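Local coordinates for protein serine hydrolase CCSP0084 (Cycloclasticus sp. P1, PDB 4I3F) that probably hydrolyses esters and the carbon-carbon bond of meta-cleavage products from aromatic breakdown, as a serine hydrolase of the alpha/beta hydrolase fold, at residues Y178-F183 with G278-I283; Q23-Q28 with L36-T41; D234-I239 with I263-N268; A153-T158 with L256-Y261. All coordinates share one frame; numbering follows the deposited sequence.

Contact 1: Y178-F183 with G278-I283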
loop_
_atom_site.group_PDB
_atom_site.type_symbol
_atom_site.label_atom_id
_atom_site.label_comp_id
_atom_site.label_asym_id
_atom_site.label_seq_id
_atom_site.Cartn_x
_atom_site.Cartn_y
_atom_site.Cartn_z
ATOM N N TYR A 178 -1.984 -10.939 -16.752
ATOM C CA TYR A 178 -2.597 -11.886 -15.816
ATOM C C TYR A 178 -2.685 -11.312 -14.403
ATOM O O TYR A 178 -3.731 -11.406 -13.752
ATOM C CB TYR A 178 -1.811 -13.200 -15.793
ATOM C CG TYR A 178 -2.310 -14.181 -14.755
ATOM C CD1 TYR A 178 -3.388 -15.012 -15.025
ATOM C CD2 TYR A 178 -1.704 -14.275 -13.503
ATOM C CE1 TYR A 178 -3.857 -15.912 -14.085
ATOM C CE2 TYR A 178 -2.175 -15.176 -12.546
ATOM C CZ TYR A 178 -3.242 -15.991 -12.853
ATOM O OH TYR A 178 -3.720 -16.891 -11.928
ATOM N N LEU A 179 -1.592 -10.719 -13.931
ATOM C CA LEU A 179 -1.570 -10.121 -12.600
ATOM C C LEU A 179 -2.576 -8.994 -12.477
ATOM O O LEU A 179 -3.380 -8.967 -11.543
ATOM C CB LEU A 179 -0.175 -9.595 -12.261
ATOM C CG LEU A 179 0.887 -10.612 -11.873
ATOM C CD1 LEU A 179 2.233 -9.919 -11.721
ATOM C CD2 LEU A 179 0.493 -11.326 -10.578
ATOM N N ILE A 180 -2.520 -8.056 -13.417
ATOM C CA ILE A 180 -3.417 -6.911 -13.400
ATOM C C ILE A 180 -4.872 -7.377 -13.372
ATOM O O ILE A 180 -5.681 -6.858 -12.607
ATOM C CB ILE A 180 -3.164 -6.010 -14.613
ATOM C CG1 ILE A 180 -1.798 -5.344 -14.503
ATOM C CG2 ILE A 180 -4.227 -4.954 -14.716
ATOM C CD1 ILE A 180 -1.315 -4.719 -15.807
ATOM N N THR A 181 -5.174 -8.381 -14.186
ATOM C CA THR A 181 -6.506 -8.971 -14.264
ATOM C C THR A 181 -6.928 -9.586 -12.925
ATOM O O THR A 181 -8.085 -9.448 -12.501
ATOM C CB THR A 181 -6.559 -10.040 -15.374
ATOM O OG1 THR A 181 -6.267 -9.427 -16.639
ATOM C CG2 THR A 181 -7.931 -10.680 -15.450
ATOM N N LYS A 182 -5.990 -10.250 -12.251
ATOM C CA LYS A 182 -6.299 -10.962 -11.002
ATOM C C LYS A 182 -6.453 -10.044 -9.791
ATOM O O LYS A 182 -6.987 -10.452 -8.755
ATOM C CB LYS A 182 -5.244 -12.036 -10.717
ATOM C CG LYS A 182 -5.344 -13.256 -11.618
ATOM C CD LYS A 182 -6.650 -14.008 -11.353
ATOM C CE LYS A 182 -6.781 -15.231 -12.242
ATOM N NZ LYS A 182 -8.026 -16.010 -11.945
ATOM N N PHE A 183 -5.991 -8.806 -9.916
ATOM C CA PHE A 183 -6.178 -7.818 -8.862
ATOM C C PHE A 183 -7.632 -7.370 -8.747
ATOM O O PHE A 183 -8.012 -6.717 -7.774
ATOM C CB PHE A 183 -5.289 -6.592 -9.104
ATOM C CG PHE A 183 -3.877 -6.764 -8.622
ATOM C CD1 PHE A 183 -3.605 -6.862 -7.263
ATOM C CD2 PHE A 183 -2.822 -6.810 -9.519
ATOM C CE1 PHE A 183 -2.301 -7.015 -6.809
ATOM C CE2 PHE A 183 -1.514 -6.966 -9.074
ATOM C CZ PHE A 183 -1.255 -7.058 -7.720
ATOM N N GLY A 278 -11.909 -7.799 -5.747
ATOM C CA GLY A 278 -10.527 -8.235 -5.795
ATOM C C GLY A 278 -9.637 -7.432 -4.876
ATOM O O GLY A 278 -10.081 -6.480 -4.220
ATOM N N HIS A 279 -8.366 -7.820 -4.822
ATOM C CA HIS A 279 -7.398 -7.140 -3.962
ATOM C C HIS A 279 -7.431 -5.609 -4.026
ATOM O O HIS A 279 -7.333 -4.942 -2.991
ATOM C CB HIS A 279 -5.973 -7.618 -4.239
ATOM C CG HIS A 279 -4.972 -7.007 -3.311
ATOM N ND1 HIS A 279 -4.972 -7.263 -1.956
ATOM C CD2 HIS A 279 -3.996 -6.093 -3.525
ATOM C CE1 HIS A 279 -4.009 -6.563 -1.382
ATOM N NE2 HIS A 279 -3.407 -5.839 -2.311
ATOM N N TRP A 280 -7.545 -5.055 -5.230
ATOM C CA TRP A 280 -7.621 -3.599 -5.392
ATOM C C TRP A 280 -9.020 -3.078 -5.083
ATOM O O TRP A 280 -9.742 -2.673 -6.001
ATOM C CB TRP A 280 -7.257 -3.199 -6.823
ATOM C CG TRP A 280 -5.788 -3.248 -7.123
ATOM C CD1 TRP A 280 -4.763 -3.316 -6.218
ATOM C CD2 TRP A 280 -5.179 -3.235 -8.419
ATOM N NE1 TRP A 280 -3.558 -3.347 -6.877
ATOM C CE2 TRP A 280 -3.784 -3.300 -8.228
ATOM C CE3 TRP A 280 -5.677 -3.176 -9.724
ATOM C CZ2 TRP A 280 -2.882 -3.303 -9.296
ATOM C CZ3 TRP A 280 -4.778 -3.180 -10.784
ATOM C CH2 TRP A 280 -3.399 -3.246 -10.562
ATOM N N VAL A 281 -9.386 -3.090 -3.802
ATOM C CA VAL A 281 -10.706 -2.645 -3.347
ATOM C C VAL A 281 -10.973 -1.214 -3.797
ATOM O O VAL A 281 -12.097 -0.874 -4.173
ATOM C CB VAL A 281 -10.820 -2.702 -1.799
ATOM C CG1 VAL A 281 -12.189 -2.241 -1.347
ATOM C CG2 VAL A 281 -10.552 -4.117 -1.280
ATOM N N GLN A 282 -9.928 -0.388 -3.778
ATOM C CA GLN A 282 -10.058 1.033 -4.085
ATOM C C GLN A 282 -10.313 1.320 -5.564
ATOM O O GLN A 282 -10.756 2.417 -5.917
ATOM C CB GLN A 282 -8.825 1.806 -3.584
ATOM C CG GLN A 282 -7.661 1.927 -4.572
ATOM C CD GLN A 282 -6.832 0.652 -4.748
ATOM O OE1 GLN A 282 -7.232 -0.443 -4.347
ATOM N NE2 GLN A 282 -5.664 0.804 -5.364
ATOM N N ILE A 283 -10.028 0.342 -6.427
ATOM C CA ILE A 283 -10.319 0.464 -7.849
ATOM C C ILE A 283 -11.634 -0.234 -8.181
ATOM O O ILE A 283 -12.430 0.277 -8.964
ATOM C CB ILE A 283 -9.206 -0.167 -8.729
ATOM C CG1 ILE A 283 -7.827 0.373 -8.356
ATOM C CG2 ILE A 283 -9.497 0.065 -10.220
ATOM C CD1 ILE A 283 -7.681 1.849 -8.543
HETATM O O HOH W 1 -7.898 -10.307 -6.142
#

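Contact 2: Q23-Q28 with L36-T41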
loop_
_atom_site.group_PDB
_atom_site.type_symbol
_atom_site.label_atom_id
_atom_site.label_comp_id
_atom_site.label_asym_id
_atom_site.label_seq_id
_atom_site.Cartn_x
_atom_site.Cartn_y
_atom_site.Cartn_z
ATOM N N GLN A 23 -0.147 18.371 -7.004
ATOM C CA GLN A 23 1.234 18.795 -7.128
ATOM C C GLN A 23 2.145 17.586 -6.985
ATOM O O GLN A 23 1.830 16.637 -6.271
ATOM C CB GLN A 23 1.570 19.812 -6.039
ATOM C CG GLN A 23 0.502 20.880 -5.836
ATOM C CD GLN A 23 0.622 21.579 -4.490
ATOM O OE1 GLN A 23 1.683 21.559 -3.857
ATOM N NE2 GLN A 23 -0.469 22.193 -4.045
ATOM N N THR A 24 3.272 17.617 -7.681
ATOM C CA THR A 24 4.305 16.618 -7.484
ATOM C C THR A 24 5.594 17.322 -7.090
ATOM O O THR A 24 5.813 18.491 -7.432
ATOM C CB THR A 24 4.548 15.787 -8.748
ATOM O OG1 THR A 24 4.983 16.650 -9.806
ATOM C CG2 THR A 24 3.269 15.074 -9.170
ATOM N N SER A 25 6.441 16.613 -6.356
ATOM C CA SER A 25 7.743 17.137 -5.986
ATOM C C SER A 25 8.677 15.967 -5.745
ATOM O O SER A 25 8.237 14.827 -5.600
ATOM C CB SER A 25 7.638 17.999 -4.726
ATOM O OG SER A 25 7.054 17.278 -3.648
ATOM N N ASN A 26 9.972 16.251 -5.747
ATOM C CA ASN A 26 10.969 15.292 -5.324
ATOM C C ASN A 26 11.570 15.835 -4.048
ATOM O O ASN A 26 12.078 16.961 -4.019
ATOM C CB ASN A 26 12.041 15.113 -6.401
ATOM C CG ASN A 26 11.481 14.534 -7.681
ATOM O OD1 ASN A 26 11.218 13.335 -7.764
ATOM N ND2 ASN A 26 11.289 15.381 -8.688
ATOM N N ILE A 27 11.490 15.051 -2.982
ATOM C CA ILE A 27 11.869 15.543 -1.672
ATOM C C ILE A 27 12.881 14.603 -1.026
ATOM O O ILE A 27 12.721 13.382 -1.060
ATOM C CB ILE A 27 10.613 15.761 -0.797
ATOM C CG1 ILE A 27 10.977 16.351 0.561
ATOM C CG2 ILE A 27 9.808 14.484 -0.654
ATOM C CD1 ILE A 27 9.801 17.029 1.232
ATOM N N GLN A 28 13.944 15.176 -0.472
ATOM C CA GLN A 28 14.994 14.360 0.123
ATOM C C GLN A 28 14.492 13.662 1.381
ATOM O O GLN A 28 14.010 14.308 2.310
ATOM C CB GLN A 28 16.205 15.225 0.448
ATOM C CG GLN A 28 17.372 14.454 1.025
ATOM C CD GLN A 28 18.579 15.339 1.229
ATOM O OE1 GLN A 28 18.898 16.173 0.383
ATOM N NE2 GLN A 28 19.252 15.175 2.363
ATOM N N LEU A 36 6.854 12.527 -4.663
ATOM C CA LEU A 36 5.677 12.750 -3.839
ATOM C C LEU A 36 4.522 13.354 -4.626
ATOM O O LEU A 36 4.690 14.340 -5.337
ATOM C CB LEU A 36 6.038 13.681 -2.681
ATOM C CG LEU A 36 4.895 14.048 -1.740
ATOM C CD1 LEU A 36 4.447 12.832 -0.948
ATOM C CD2 LEU A 36 5.300 15.189 -0.823
ATOM N N ASN A 37 3.349 12.744 -4.511
ATOM C CA ASN A 37 2.119 13.379 -4.978
ATOM C C ASN A 37 1.371 14.008 -3.798
ATOM O O ASN A 37 1.270 13.397 -2.737
ATOM C CB ASN A 37 1.214 12.345 -5.638
ATOM C CG ASN A 37 1.880 11.644 -6.807
ATOM O OD1 ASN A 37 1.899 12.159 -7.916
ATOM N ND2 ASN A 37 2.408 10.449 -6.564
ATOM N N GLU A 38 0.855 15.220 -3.988
ATOM C CA GLU A 38 0.088 15.904 -2.948
ATOM C C GLU A 38 -1.194 16.516 -3.494
ATOM O O GLU A 38 -1.242 16.981 -4.629
ATOM C CB GLU A 38 0.911 17.035 -2.329
ATOM C CG GLU A 38 1.823 16.626 -1.205
ATOM C CD GLU A 38 2.538 17.820 -0.609
ATOM O OE1 GLU A 38 3.487 18.318 -1.248
ATOM O OE2 GLU A 38 2.138 18.265 0.484
ATOM N N ALA A 39 -2.230 16.554 -2.668
ATOM C CA ALA A 39 -3.427 17.316 -3.011
ATOM C C ALA A 39 -4.038 17.847 -1.722
ATOM O O ALA A 39 -3.720 17.343 -0.641
ATOM C CB ALA A 39 -4.417 16.451 -3.767
ATOM N N GLY A 40 -4.906 18.849 -1.838
ATOM C CA GLY A 40 -5.549 19.434 -0.676
ATOM C C GLY A 40 -4.536 20.044 0.275
ATOM O O GLY A 40 -4.687 19.962 1.492
ATOM N N THR A 41 -3.508 20.681 -0.279
ATOM C CA THR A 41 -2.392 21.152 0.532
ATOM C C THR A 41 -2.769 22.283 1.492
ATOM O O THR A 41 -2.014 22.595 2.414
ATOM C CB THR A 41 -1.186 21.563 -0.334
ATOM O OG1 THR A 41 -1.581 22.575 -1.266
ATOM C CG2 THR A 41 -0.649 20.358 -1.105
HETATM O O HOH W 2 4.430 17.473 -3.811
#

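Contact 3: D234-I239 with I263-N268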
loop_
_atom_site.group_PDB
_atom_site.type_symbol
_atom_site.label_atom_id
_atom_site.label_comp_id
_atom_site.label_asym_id
_atom_site.label_seq_id
_atom_site.Cartn_x
_atom_site.Cartn_y
_atom_site.Cartn_z
ATOM N N ASP A 234 2.018 -9.404 20.928
ATOM C CA ASP A 234 2.237 -8.297 21.854
ATOM C C ASP A 234 2.314 -6.968 21.106
ATOM O O ASP A 234 1.689 -5.991 21.515
ATOM C CB ASP A 234 3.496 -8.519 22.702
ATOM C CG ASP A 234 3.286 -9.546 23.803
ATOM O OD1 ASP A 234 2.116 -9.867 24.109
ATOM O OD2 ASP A 234 4.292 -10.026 24.375
ATOM N N GLU A 235 3.075 -6.941 20.011
ATOM C CA GLU A 235 3.179 -5.742 19.175
ATOM C C GLU A 235 1.813 -5.305 18.650
ATOM O O GLU A 235 1.448 -4.131 18.736
ATOM C CB GLU A 235 4.144 -5.979 18.010
ATOM C CG GLU A 235 5.608 -5.991 18.446
ATOM C CD GLU A 235 6.558 -6.410 17.340
ATOM O OE1 GLU A 235 6.193 -7.290 16.539
ATOM O OE2 GLU A 235 7.676 -5.860 17.283
ATOM N N LEU A 236 1.062 -6.252 18.099
ATOM C CA LEU A 236 -0.267 -5.950 17.577
ATOM C C LEU A 236 -1.211 -5.501 18.687
ATOM O O LEU A 236 -1.984 -4.565 18.484
ATOM C CB LEU A 236 -0.848 -7.155 16.840
ATOM C CG LEU A 236 -0.163 -7.531 15.533
ATOM C CD1 LEU A 236 -0.637 -8.905 15.056
ATOM C CD2 LEU A 236 -0.453 -6.473 14.481
ATOM N N ASN A 237 -1.155 -6.171 19.842
ATOM C CA ASN A 237 -2.019 -5.831 20.973
ATOM C C ASN A 237 -1.770 -4.405 21.442
ATOM O O ASN A 237 -2.655 -3.759 22.011
ATOM C CB ASN A 237 -1.771 -6.745 22.180
ATOM C CG ASN A 237 -2.228 -8.188 21.973
ATOM O OD1 ASN A 237 -1.845 -9.067 22.752
ATOM N ND2 ASN A 237 -3.024 -8.445 20.940
ATOM N N ASN A 238 -0.546 -3.929 21.225
ATOM C CA ASN A 238 -0.144 -2.615 21.707
ATOM C C ASN A 238 -0.210 -1.513 20.652
ATOM O O ASN A 238 0.188 -0.380 20.906
ATOM C CB ASN A 238 1.230 -2.692 22.373
ATOM C CG ASN A 238 1.158 -3.306 23.760
ATOM O OD1 ASN A 238 0.797 -2.633 24.726
ATOM N ND2 ASN A 238 1.474 -4.595 23.862
ATOM N N ILE A 239 -0.733 -1.844 19.478
ATOM C CA ILE A 239 -1.087 -0.811 18.518
ATOM C C ILE A 239 -2.435 -0.260 18.973
ATOM O O ILE A 239 -3.450 -0.951 18.874
ATOM C CB ILE A 239 -1.179 -1.366 17.081
ATOM C CG1 ILE A 239 0.207 -1.764 16.570
ATOM C CG2 ILE A 239 -1.838 -0.349 16.147
ATOM C CD1 ILE A 239 0.182 -2.407 15.176
ATOM N N ILE A 263 -7.778 -8.122 13.126
ATOM C CA ILE A 263 -8.783 -7.538 14.020
ATOM C C ILE A 263 -8.957 -8.328 15.324
ATOM O O ILE A 263 -9.435 -7.781 16.321
ATOM C CB ILE A 263 -10.136 -7.200 13.309
ATOM C CG1 ILE A 263 -10.912 -8.451 12.906
ATOM C CG2 ILE A 263 -9.912 -6.295 12.104
ATOM C CD1 ILE A 263 -12.064 -8.744 13.829
ATOM N N ASP A 264 -8.521 -9.588 15.348
ATOM C CA ASP A 264 -8.567 -10.372 16.581
ATOM C C ASP A 264 -7.501 -9.899 17.566
ATOM O O ASP A 264 -7.577 -10.193 18.760
ATOM C CB ASP A 264 -8.355 -11.865 16.295
ATOM C CG ASP A 264 -8.732 -12.749 17.474
ATOM O OD1 ASP A 264 -9.850 -12.603 18.010
ATOM O OD2 ASP A 264 -7.906 -13.599 17.872
ATOM N N ARG A 265 -6.511 -9.163 17.067
ATOM C CA ARG A 265 -5.333 -8.824 17.874
ATOM C C ARG A 265 -5.106 -7.334 18.110
ATOM O O ARG A 265 -4.454 -6.957 19.081
ATOM C CB ARG A 265 -4.082 -9.431 17.246
ATOM C CG ARG A 265 -3.987 -10.909 17.480
ATOM C CD ARG A 265 -3.024 -11.565 16.522
ATOM N NE ARG A 265 -2.918 -12.993 16.803
ATOM C CZ ARG A 265 -3.770 -13.904 16.350
ATOM N NH1 ARG A 265 -4.789 -13.538 15.583
ATOM N NH2 ARG A 265 -3.591 -15.184 16.655
ATOM N N ILE A 266 -5.622 -6.499 17.216
ATOM C CA ILE A 266 -5.476 -5.048 17.338
ATOM C C ILE A 266 -6.706 -4.487 18.058
ATOM O O ILE A 266 -7.823 -4.622 17.575
ATOM C CB ILE A 266 -5.297 -4.417 15.939
ATOM C CG1 ILE A 266 -4.044 -4.999 15.277
ATOM C CG2 ILE A 266 -5.213 -2.887 16.018
ATOM C CD1 ILE A 266 -3.835 -4.555 13.824
ATOM N N PRO A 267 -6.508 -3.855 19.224
ATOM C CA PRO A 267 -7.655 -3.538 20.084
ATOM C C PRO A 267 -8.712 -2.629 19.459
ATOM O O PRO A 267 -9.902 -2.924 19.600
ATOM C CB PRO A 267 -7.015 -2.861 21.310
ATOM C CG PRO A 267 -5.627 -2.529 20.916
ATOM C CD PRO A 267 -5.229 -3.539 19.881
ATOM N N ASN A 268 -8.309 -1.546 18.801
ATOM C CA ASN A 268 -9.291 -0.570 18.324
ATOM C C ASN A 268 -9.548 -0.622 16.828
ATOM O O ASN A 268 -9.835 0.388 16.199
ATOM C CB ASN A 268 -8.873 0.841 18.759
ATOM C CG ASN A 268 -8.839 0.980 20.260
ATOM O OD1 ASN A 268 -9.825 0.689 20.937
ATOM N ND2 ASN A 268 -7.694 1.398 20.800
HETATM O O HOH W 3 -5.877 -0.272 18.118
#

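Contact 4: A153-T158 with L256-Y261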
loop_
_atom_site.group_PDB
_atom_site.type_symbol
_atom_site.label_atom_id
_atom_site.label_comp_id
_atom_site.label_asym_id
_atom_site.label_seq_id
_atom_site.Cartn_x
_atom_site.Cartn_y
_atom_site.Cartn_z
ATOM N N ALA A 153 -0.074 -10.303 8.730
ATOM C CA ALA A 153 -0.536 -11.523 9.392
ATOM C C ALA A 153 0.174 -12.718 8.760
ATOM O O ALA A 153 0.581 -12.657 7.603
ATOM C CB ALA A 153 -2.038 -11.660 9.253
ATOM N N PRO A 154 0.329 -13.813 9.517
ATOM C CA PRO A 154 0.981 -14.995 8.943
ATOM C C PRO A 154 0.061 -15.753 7.993
ATOM O O PRO A 154 -1.117 -15.944 8.310
ATOM C CB PRO A 154 1.316 -15.844 10.178
ATOM C CG PRO A 154 0.298 -15.433 11.206
ATOM C CD PRO A 154 0.072 -13.961 10.959
ATOM N N PHE A 155 0.582 -16.130 6.825
ATOM C CA PHE A 155 -0.142 -16.976 5.874
ATOM C C PHE A 155 0.813 -17.663 4.903
ATOM O O PHE A 155 1.930 -17.184 4.657
ATOM C CB PHE A 155 -1.234 -16.201 5.108
ATOM C CG PHE A 155 -0.715 -15.082 4.235
ATOM C CD1 PHE A 155 -0.449 -15.299 2.890
ATOM C CD2 PHE A 155 -0.533 -13.807 4.757
ATOM C CE1 PHE A 155 0.012 -14.273 2.073
ATOM C CE2 PHE A 155 -0.081 -12.767 3.948
ATOM C CZ PHE A 155 0.193 -13.006 2.600
ATOM N N ALA A 156 0.384 -18.800 4.362
ATOM C CA ALA A 156 1.177 -19.474 3.343
ATOM C C ALA A 156 1.052 -18.716 2.031
ATOM O O ALA A 156 0.018 -18.094 1.768
ATOM C CB ALA A 156 0.736 -20.933 3.178
ATOM N N PRO A 157 2.108 -18.749 1.204
ATOM C CA PRO A 157 2.050 -18.007 -0.062
ATOM C C PRO A 157 0.839 -18.391 -0.901
ATOM O O PRO A 157 0.504 -19.574 -0.997
ATOM C CB PRO A 157 3.335 -18.431 -0.772
ATOM C CG PRO A 157 4.289 -18.754 0.347
ATOM C CD PRO A 157 3.440 -19.335 1.449
ATOM N N THR A 158 0.185 -17.386 -1.476
ATOM C CA THR A 158 -0.931 -17.589 -2.383
ATOM C C THR A 158 -0.393 -17.633 -3.805
ATOM O O THR A 158 0.745 -17.220 -4.057
ATOM C CB THR A 158 -1.910 -16.421 -2.288
ATOM O OG1 THR A 158 -1.183 -15.201 -2.468
ATOM C CG2 THR A 158 -2.588 -16.394 -0.913
ATOM N N LEU A 256 -8.297 -13.536 3.012
ATOM C CA LEU A 256 -9.232 -12.817 3.869
ATOM C C LEU A 256 -8.965 -13.124 5.334
ATOM O O LEU A 256 -9.190 -12.270 6.197
ATOM C CB LEU A 256 -10.666 -13.232 3.513
ATOM C CG LEU A 256 -11.815 -12.693 4.368
ATOM C CD1 LEU A 256 -11.857 -11.185 4.285
ATOM C CD2 LEU A 256 -13.129 -13.292 3.885
ATOM N N ASN A 257 -8.485 -14.334 5.623
ATOM C CA ASN A 257 -8.172 -14.700 7.011
ATOM C C ASN A 257 -7.176 -13.750 7.679
ATOM O O ASN A 257 -7.152 -13.631 8.905
ATOM C CB ASN A 257 -7.656 -16.138 7.112
ATOM C CG ASN A 257 -8.751 -17.169 6.952
ATOM O OD1 ASN A 257 -9.934 -16.872 7.113
ATOM N ND2 ASN A 257 -8.358 -18.399 6.645
ATOM N N ASN A 258 -6.365 -13.047 6.903
ATOM C CA ASN A 258 -5.433 -12.065 7.488
ATOM C C ASN A 258 -6.132 -10.941 8.141
ATOM O O ASN A 258 -5.719 -10.452 9.117
ATOM C CB ASN A 258 -4.619 -11.367 6.473
ATOM C CG ASN A 258 -3.697 -12.225 5.937
ATOM O OD1 ASN A 258 -2.808 -12.453 6.584
ATOM N ND2 ASN A 258 -4.080 -12.988 4.883
ATOM N N ALA A 259 -7.203 -10.523 7.511
ATOM C CA ALA A 259 -7.943 -9.412 8.089
ATOM C C ALA A 259 -8.543 -9.852 9.410
ATOM O O ALA A 259 -8.511 -9.109 10.402
ATOM C CB ALA A 259 -9.023 -8.916 7.129
ATOM N N TYR A 260 -9.095 -11.061 9.430
ATOM C CA TYR A 260 -9.665 -11.608 10.656
ATOM C C TYR A 260 -8.613 -11.756 11.755
ATOM O O TYR A 260 -8.897 -11.533 12.939
ATOM C CB TYR A 260 -10.277 -12.973 10.378
ATOM C CG TYR A 260 -11.459 -12.980 9.427
ATOM C CD1 TYR A 260 -11.917 -14.177 8.890
ATOM C CD2 TYR A 260 -12.128 -11.813 9.082
ATOM C CE1 TYR A 260 -12.999 -14.211 8.027
ATOM C CE2 TYR A 260 -13.214 -11.849 8.208
ATOM C CZ TYR A 260 -13.640 -13.040 7.696
ATOM O OH TYR A 260 -14.734 -13.079 6.849
ATOM N N TYR A 261 -7.408 -12.167 11.364
ATOM C CA TYR A 261 -6.284 -12.325 12.285
ATOM C C TYR A 261 -5.941 -10.986 12.919
ATOM O O TYR A 261 -5.756 -10.895 14.146
ATOM C CB TYR A 261 -5.073 -12.823 11.494
ATOM C CG TYR A 261 -3.838 -13.142 12.309
ATOM C CD1 TYR A 261 -3.587 -14.432 12.745
ATOM C CD2 TYR A 261 -2.913 -12.152 12.621
ATOM C CE1 TYR A 261 -2.447 -14.730 13.481
ATOM C CE2 TYR A 261 -1.781 -12.441 13.362
ATOM C CZ TYR A 261 -1.549 -13.724 13.784
ATOM O OH TYR A 261 -0.410 -14.008 14.514
HETATM O O HOH W 4 -3.495 -15.113 8.750
#

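Contact 1: Y178-F183 with G278-I283
A buried aromatic contact of Phe183 with Trp280, reinforced by one backbone hydrogen bond, ties the end of helix 173-182 to the turn carrying His279 in this alpha/beta hydrolase. Phe183 and Trp280 form an offset (parallel-displaced) stack: the phenyl ring and the five-membered indole ring are 4.2 Å apart between centroids, their planes only 3° from parallel. Trp280 CG stands anti to its carbonyl carbon (chi1 -76°), which lays the indole face against Phe183, and Phe183 CB completes the overlap with a CH-pi contact 3.5 Å from the centroid of the indole six-membered ring. His279 comes to the edge of the phenyl ring, with CD2 3.8 Å from Phe183 CE1; the two rings are inclined to each other and do not overlap. Its ND1 is hydrogen-bonded to Asp251 and its side chain touches Ser125 of a GxSxG pattern, consistent with the catalytic triad of the family. A water bridges Lys182 O and His279 N, so successive backbone N-H groups, of His279 and Trp280, are tied to carbonyls at and just after the helix end. The direct bond runs from Trp280 N to Phe183 O, 3.1 Å long and nearly straight at 169°, with the donor in the carbonyl plane.

Contact 2: Q23-Q28 with L36-T41
Gln23 pairs with Glu38, and Ser25 with Leu36, through backbone hydrogen bonds between adjacent antiparallel strands. Both are hydrogen-bonded pairs with bonds running each way: Gln23 N to Glu38 O and back, and Ser25 N to Leu36 O and back, the shortest being Leu36 N to Ser25 O at 2.8 Å. Between them Thr24 and Asn37 make a non-hydrogen-bonded pair, where Thr24 CA lies 3.2 Å from Leu36 O in a CA-H...O contact. Among the side chains, Thr24 CG2 runs alongside Asn37 and meets its OD1 at 3.5 Å. On the other face a water joins Ser25 OG, 2.6 Å away, to Glu38 OE1, which also forms a salt bridge with Lys114; His75 holds OE2. Gln23 reaches Thr41, which lies past the end of strand 32-39, with an extended chain (chi2 161°), its NE2 3.0 Å from Thr41 OG1 and 3.5 Å from CG2. Replacing Thr41 with alanine removes both atoms and would probably leave the Gln23 amide free to turn. Apolar packing is slight, Ile27 CG2 lying 4.4 Å from Leu36 CB. This is the beta hairpin of strands 23-29 and 32-39 that edges the central sheet of the alpha/beta hydrolase fold.

Contact 3: D234-I239 with I263-N268
Leu236 and Ile239 pack against Ile266 where the C-terminal end of helix 233-237 meets the turn leading from helix 257-265 to strand 269-274, an edge strand of the alpha/beta hydrolase sheet. On the buried side the packing is apolar. Leu236 brings its two methyls to different partners: CD2 meets Ile266 CD1 at 3.9 Å, while CD1 lies as far from Arg265 CD, against the aliphatic part of the arginine. Ile266 CG1 sits anti to its carbonyl carbon (chi1 -60°), which carries CD1 towards Leu236 and leaves the CG2 branch for Ile239, whose own CG2 is 4.2 Å away. Leu132 of helix 126-137 touches both Ile239 and Ile266, continuing this apolar layer into the fold. The Arg265 guanidinium leads away from segment 234-239, and its NE forms a salt bridge with Asp233 at the start of helix 233-237.

The outer side is polar and more exposed. Pro267 puts CD against two backbone carbonyl oxygens, 3.3 Å from both Asn237 O and Ile239 O. Nearby a water accepts a hydrogen bond from Asn268 N and donates one to Ile239 O, spanning the two segments. Asn237 turns its amide back across the contact, and its ND2 donates to Arg265 O at 2.8 Å, on a lone pair in the carbonyl plane, with the acceptor only 7° out of the amide plane.

Contact 4: A153-T158 with L256-Y261
The backbone of 153-155 runs extended past the first turns of helix 257-265, coming nearest where Ala153 CA and Asn258 CA are 5.3 Å apart. Pro154 sets its ring over one face of Tyr261, with CD 3.5 Å from the ring centroid and 22° off the normal, a CH-pi contact; its CG follows at 3.6 Å from Tyr261 CZ. The two side chains cross at about a right angle. Tyr261 CG is anti to the backbone N (chi1 -176°), which directs the phenol towards the loop and also brings CD2 to 3.5 Å from Ala153 CB. A smaller residue such as alanine in place of Tyr261 would probably leave Pro154 without its aromatic platform and open a gap beside Ala153. Further along, the Asn258 amide lies across the Phe155 side chain, though its exact position is doubtful because OD1 sits too close to Ala153 CB in the model. ND2 of that amide bonds to Pro255 O. A water donates to Pro154 O at 2.6 Å and, weakly, to Asn258 OD1. Direct contact between loop and helix therefore rests on van der Waals and CH-pi packing, and the polar link between them passes through water and is weak on the Asn258 side.

In the fold
Contact 2 comes first along the chain and stands apart, at the hairpin edge of the eight-stranded sheet, about 33 Å between centres from contact 4 and on the opposite side of the chain's centre. The other three interlock: the segments of contact 4 alternate with those of contact 1 and with those of contact 3, while contact 3 is nested inside the loop closed by contact 1. Contacts 3 and 4 share helix 257-265, packing it on the loops and helix around it, and touch directly, Leu236 CD1 lying 4.1 Å from Tyr261 CE2. Contact 1, about 17 Å between centres from contact 4, contains the probable catalytic histidine and so alone of the four borders the likely active site.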